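Local atomic coordinates of endoglycosidase (PDB entry 6Q64), a protein that probably hydrolyses glycosidic bonds within complex N-glycans, as a family 18 endoglycosidase from a gut Bacteroides. Residues Leu142-Lys145 with Gln151-Val154; Ser300-Leu305 with Gln357-Lys362. The protein carries 1 engineered substitution. All coordinates share one frame; numbering follows the deposited sequence.

Contact 1. Residues Leu142-Lys145 with Gln151-Val154; sequences LTPK and QYWV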
loop_
_atom_site.group_PDB
_atom_site.type_symbol
_atom_site.label_atom_id
_atom_site.label_comp_id
_atom_site.label_asym_id
_atom_site.label_seq_id
_atom_site.Cartn_x
_atom_site.Cartn_y
_atom_site.Cartn_z
ATOM N N LEU A 142 9.833 16.083 -5.633
ATOM C CA LEU A 142 10.789 15.890 -6.756
ATOM C C LEU A 142 11.276 17.259 -7.208
ATOM O O LEU A 142 11.946 17.342 -8.261
ATOM C CB LEU A 142 10.134 15.136 -7.916
ATOM C CG LEU A 142 9.809 13.657 -7.693
ATOM C CD1 LEU A 142 9.300 13.035 -8.990
ATOM C CD2 LEU A 142 11.012 12.870 -7.182
ATOM N N THR A 143 10.971 18.288 -6.422
ATOM C CA THR A 143 11.319 19.682 -6.787
ATOM C C THR A 143 12.669 19.933 -6.118
ATOM O O THR A 143 12.778 19.847 -4.895
ATOM C CB THR A 143 10.101 20.623 -6.610
ATOM O OG1 THR A 143 10.561 21.973 -6.548
ATOM C CG2 THR A 143 9.195 20.318 -5.429
ATOM N N PRO A 144 13.754 20.159 -6.907
ATOM C CA PRO A 144 15.104 20.264 -6.364
ATOM C C PRO A 144 15.272 21.525 -5.508
ATOM O O PRO A 144 14.450 22.430 -5.649
ATOM C CB PRO A 144 16.024 20.314 -7.604
ATOM C CG PRO A 144 15.156 20.804 -8.725
ATOM C CD PRO A 144 13.754 20.347 -8.369
ATOM N N LYS A 145 16.313 21.522 -4.656
ATOM C CA LYS A 145 16.935 22.732 -4.046
ATOM C C LYS A 145 15.949 23.386 -3.065
ATOM O O LYS A 145 15.378 22.662 -2.222
ATOM C CB LYS A 145 17.320 23.747 -5.138
ATOM C CG LYS A 145 18.202 23.235 -6.270
ATOM C CD LYS A 145 19.686 23.296 -5.966
ATOM C CE LYS A 145 20.329 21.923 -5.940
ATOM N NZ LYS A 145 21.794 22.030 -5.759
ATOM N N GLN A 151 7.278 27.213 -11.091
ATOM C CA GLN A 151 8.324 27.665 -12.048
ATOM C C GLN A 151 8.987 26.431 -12.648
ATOM O O GLN A 151 8.978 26.279 -13.892
ATOM C CB GLN A 151 9.355 28.578 -11.382
ATOM C CG GLN A 151 8.761 29.921 -10.981
ATOM C CD GLN A 151 9.754 31.054 -11.061
ATOM O OE1 GLN A 151 10.789 31.047 -10.400
ATOM N NE2 GLN A 151 9.425 32.055 -11.863
ATOM N N TYR A 152 9.512 25.569 -11.781
ATOM C CA TYR A 152 10.333 24.412 -12.207
ATOM C C TYR A 152 9.513 23.530 -13.153
ATOM O O TYR A 152 10.046 23.038 -14.171
ATOM C CB TYR A 152 10.847 23.578 -11.029
ATOM C CG TYR A 152 11.679 22.422 -11.516
ATOM C CD1 TYR A 152 12.729 22.655 -12.389
ATOM C CD2 TYR A 152 11.378 21.108 -11.191
ATOM C CE1 TYR A 152 13.487 21.620 -12.902
ATOM C CE2 TYR A 152 12.127 20.055 -11.698
ATOM C CZ TYR A 152 13.186 20.319 -12.553
ATOM O OH TYR A 152 13.960 19.330 -13.076
ATOM N N TRP A 153 8.243 23.331 -12.824
ATOM C CA TRP A 153 7.451 22.227 -13.407
ATOM C C TRP A 153 6.680 22.714 -14.640
ATOM O O TRP A 153 6.680 21.974 -15.646
ATOM C CB TRP A 153 6.573 21.613 -12.312
ATOM C CG TRP A 153 7.358 20.724 -11.391
ATOM C CD1 TRP A 153 7.656 20.939 -10.074
ATOM C CD2 TRP A 153 8.001 19.484 -11.748
ATOM N NE1 TRP A 153 8.412 19.904 -9.585
ATOM C CE2 TRP A 153 8.646 19.003 -10.592
ATOM C CE3 TRP A 153 8.088 18.732 -12.927
ATOM C CZ2 TRP A 153 9.360 17.808 -10.591
ATOM C CZ3 TRP A 153 8.805 17.559 -12.930
ATOM C CH2 TRP A 153 9.436 17.108 -11.775
ATOM N N VAL A 154 6.116 23.930 -14.591
ATOM C CA VAL A 154 5.108 24.425 -15.581
ATOM C C VAL A 154 5.818 25.063 -16.788
ATOM O O VAL A 154 5.728 24.456 -17.876
ATOM C CB VAL A 154 4.071 25.369 -14.930
ATOM C CG1 VAL A 154 3.082 25.933 -15.946
ATOM C CG2 VAL A 154 3.320 24.682 -13.790
#

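Contact 2. Residues Ser300-Leu305 with Gln357-Lys362; sequences SVRPEL and QVYPGK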
loop_
_atom_site.group_PDB
_atom_site.type_symbol
_atom_site.label_atom_id
_atom_site.label_comp_id
_atom_site.label_asym_id
_atom_site.label_seq_id
_atom_site.Cartn_x
_atom_site.Cartn_y
_atom_site.Cartn_z
ATOM N N SER A 300 -17.264 -5.454 16.778
ATOM C CA SER A 300 -17.323 -6.268 15.540
ATOM C C SER A 300 -18.736 -6.798 15.384
ATOM O O SER A 300 -19.403 -7.028 16.390
ATOM C CB SER A 300 -16.338 -7.421 15.546
ATOM O OG SER A 300 -16.443 -8.201 14.359
ATOM N N VAL A 301 -19.079 -7.088 14.143
ATOM C CA VAL A 301 -20.357 -7.724 13.713
ATOM C C VAL A 301 -20.252 -9.235 13.981
ATOM O O VAL A 301 -21.202 -9.991 13.736
ATOM C CB VAL A 301 -20.585 -7.347 12.231
ATOM C CG1 VAL A 301 -19.839 -8.285 11.296
ATOM C CG2 VAL A 301 -22.049 -7.237 11.896
ATOM N N ARG A 302 -19.076 -9.664 14.418
ATOM C CA ARG A 302 -18.822 -11.056 14.857
ATOM C C ARG A 302 -18.738 -11.031 16.372
ATOM O O ARG A 302 -17.781 -10.522 16.936
ATOM C CB ARG A 302 -17.553 -11.575 14.188
ATOM C CG ARG A 302 -17.522 -11.347 12.686
ATOM C CD ARG A 302 -16.625 -12.370 12.071
ATOM N NE ARG A 302 -16.431 -12.275 10.634
ATOM C CZ ARG A 302 -16.946 -13.117 9.732
ATOM N NH1 ARG A 302 -17.735 -14.111 10.088
ATOM N NH2 ARG A 302 -16.627 -12.984 8.463
ATOM N N PRO A 303 -19.773 -11.494 17.089
ATOM C CA PRO A 303 -19.786 -11.329 18.539
ATOM C C PRO A 303 -18.530 -11.982 19.139
ATOM O O PRO A 303 -17.899 -11.356 19.935
ATOM C CB PRO A 303 -21.108 -11.981 18.967
ATOM C CG PRO A 303 -21.492 -12.887 17.796
ATOM C CD PRO A 303 -20.949 -12.205 16.563
ATOM N N GLU A 304 -18.144 -13.166 18.667
ATOM C CA GLU A 304 -17.014 -13.938 19.249
ATOM C C GLU A 304 -15.702 -13.137 19.185
ATOM O O GLU A 304 -14.882 -13.290 20.083
ATOM C CB GLU A 304 -16.919 -15.323 18.606
ATOM C CG GLU A 304 -16.384 -15.340 17.206
ATOM C CD GLU A 304 -17.429 -15.124 16.124
ATOM O OE1 GLU A 304 -17.059 -15.370 14.972
ATOM O OE2 GLU A 304 -18.603 -14.686 16.420
ATOM N N LEU A 305 -15.523 -12.259 18.207
ATOM C CA LEU A 305 -14.340 -11.358 18.138
ATOM C C LEU A 305 -14.321 -10.337 19.291
ATOM O O LEU A 305 -13.257 -9.765 19.502
ATOM C CB LEU A 305 -14.340 -10.616 16.799
ATOM C CG LEU A 305 -13.401 -11.162 15.733
ATOM C CD1 LEU A 305 -13.545 -12.669 15.565
ATOM C CD2 LEU A 305 -13.641 -10.451 14.408
ATOM N N GLN A 357 -7.778 -18.280 6.787
ATOM C CA GLN A 357 -8.018 -19.687 7.196
ATOM C C GLN A 357 -9.194 -19.795 8.126
ATOM O O GLN A 357 -10.028 -20.674 7.840
ATOM C CB GLN A 357 -6.835 -20.325 7.898
ATOM C CG GLN A 357 -5.751 -20.629 6.890
ATOM C CD GLN A 357 -4.449 -21.148 7.457
ATOM O OE1 GLN A 357 -4.427 -22.070 8.307
ATOM N NE2 GLN A 357 -3.376 -20.582 6.895
ATOM N N VAL A 358 -9.216 -19.015 9.205
ATOM C CA VAL A 358 -10.226 -19.250 10.276
ATOM C C VAL A 358 -11.613 -19.022 9.654
ATOM O O VAL A 358 -12.478 -19.861 9.841
ATOM C CB VAL A 358 -9.988 -18.374 11.523
ATOM C CG1 VAL A 358 -11.032 -18.633 12.596
ATOM C CG2 VAL A 358 -8.587 -18.554 12.098
ATOM N N TYR A 359 -11.761 -17.935 8.894
ATOM C CA TYR A 359 -13.009 -17.462 8.264
ATOM C C TYR A 359 -12.800 -17.352 6.761
ATOM O O TYR A 359 -12.656 -16.265 6.215
ATOM C CB TYR A 359 -13.394 -16.094 8.816
ATOM C CG TYR A 359 -13.721 -16.061 10.279
ATOM C CD1 TYR A 359 -12.736 -15.862 11.234
ATOM C CD2 TYR A 359 -15.027 -16.150 10.713
ATOM C CE1 TYR A 359 -13.044 -15.810 12.590
ATOM C CE2 TYR A 359 -15.347 -16.122 12.063
ATOM C CZ TYR A 359 -14.356 -15.956 13.009
ATOM O OH TYR A 359 -14.691 -15.878 14.320
ATOM N N PRO A 360 -12.758 -18.475 6.032
ATOM C CA PRO A 360 -12.491 -18.419 4.598
ATOM C C PRO A 360 -13.533 -17.532 3.899
ATOM O O PRO A 360 -14.673 -17.629 4.193
ATOM C CB PRO A 360 -12.537 -19.861 4.084
ATOM C CG PRO A 360 -12.812 -20.719 5.318
ATOM C CD PRO A 360 -12.970 -19.827 6.537
ATOM N N GLY A 361 -13.056 -16.629 3.064
ATOM C CA GLY A 361 -13.876 -15.632 2.386
ATOM C C GLY A 361 -14.373 -16.140 1.049
ATOM O O GLY A 361 -13.930 -17.202 0.626
ATOM N N LYS A 362 -15.281 -15.378 0.434
ATOM C CA LYS A 362 -15.825 -15.634 -0.918
ATOM C C LYS A 362 -15.271 -14.545 -1.848
ATOM O O LYS A 362 -15.222 -13.354 -1.440
ATOM C CB LYS A 362 -17.339 -15.700 -0.774
ATOM C CG LYS A 362 -18.091 -16.039 -2.037
ATOM C CD LYS A 362 -19.394 -15.246 -2.172
ATOM C CE LYS A 362 -20.111 -15.464 -3.490
ATOM N NZ LYS A 362 -19.918 -16.845 -4.001
#

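Contact 1. Residues Leu142-Lys145 with Gln151-Val154
Over one face of the Tyr152 ring lies CD of Pro144, offset toward the rim, and at the edge of the Trp153 indole, near its plane, come Leu142 O and Thr143 CB. The two flat groups also meet each other: CD2 of Tyr152 rests above a face of Trp153, displaced toward the rim, while NE1 of Trp153 lies in the plane of the phenol ring at its edge. Pro144 CD is 4.0 Å from the centroid of the Tyr152 ring and 26° off the ring normal, a CH-pi contact in which proline and phenol cross at about a right angle. Tyr152 reaches it with CG anti to the backbone N (chi1 -180°), which carries the ring out from the helix toward the loop.

At the indole edge Leu142 O lies 3.5 Å from Trp153 CZ2, and Leu142 CB makes an apolar contact with the same carbon at 3.9 Å. Thr143 presents a carbon rather than its hydroxyl, with CB 3.5 Å from Trp153 NE1; no hydrogen bond links the two segments.

The setting is the connection from strand 128-135 to helix 162-179 of a (beta/alpha)8, or TIM, barrel, into which the short helix 149-155 is inserted. Residues 142-145 belong to the loop leading into that extra helix, so the chain here folds back on itself within a few residues. Trp153 is buried and meets Tyr169 of helix 162-179 edge-to-face, while the side chain of Leu142 packs on Tyr169, Ala172 and Ile173 of that same helix. With an alanine in place of the Trp153 indole, Leu142 CB and Thr143 CB would probably lose their aromatic neighbour, a gap would open beside CD2 at the edge of the Tyr152 ring, and Tyr169 would be deprived of its edge-to-face mate.

Contact 2. Residues Ser300-Leu305 with Gln357-Lys362
Tyr359 OH donates to Glu304 OE1 at 2.5 Å, a short hydrogen bond that uses the oxygen's anti lone pair, directed away from OE2. OE1 comes in at the ring's edge, near its plane, and carboxylate and phenol are nearly coplanar, 25° apart. In the glutamate, CG stands between the backbone N and the carbonyl carbon, and a bend at chi2 (-86°) turns the carboxylate toward the tyrosine.

Arg302 passes the ring in the opposite sense. Tyr359 CD2 lies over one face of its guanidinium, 3.4 Å from NH1, but the planes are inclined by 46°, which rules out a parallel stack. NH2 of this arginine has its polar partners outside the two segments, bonding Thr318 O and forming a salt bridge with Asp320, which probably helps to fix the guanidinium beside the ring. Leu305 supplies the apolar share, its CD1 4.2 Å from Tyr359 CZ.

The loop has its own internal brace, Ser300 OG accepting from Arg302 N at 3.0 Å in an ST turn. Tyr359 itself is the first residue to leave helical geometry after helix 346-358. One aromatic side chain thus joins the loop between strands seven and eight to the C-terminal tail after the last helix, a peripheral packing on the outside of a TIM barrel.

How the contacts relate
Followed from the N terminus, the chain runs through the first three barrel strands before contact 1 closes a short loop, five residues separating its segments, within the connection from strand 128-135 to helix 162-179. Four further strands follow before contact 2 opens in the long loop after helix 286-289. It closes a much wider loop, spanning helix 311-317, the eighth strand 329-333 and helix 346-358. The two loops are in series, neither nesting nor crossing. Their centres are 49 Å apart, on opposite sides of the chain's centre: one local contact inside a single connection, the other joining the loop between strands seven and eight to the C-terminal tail.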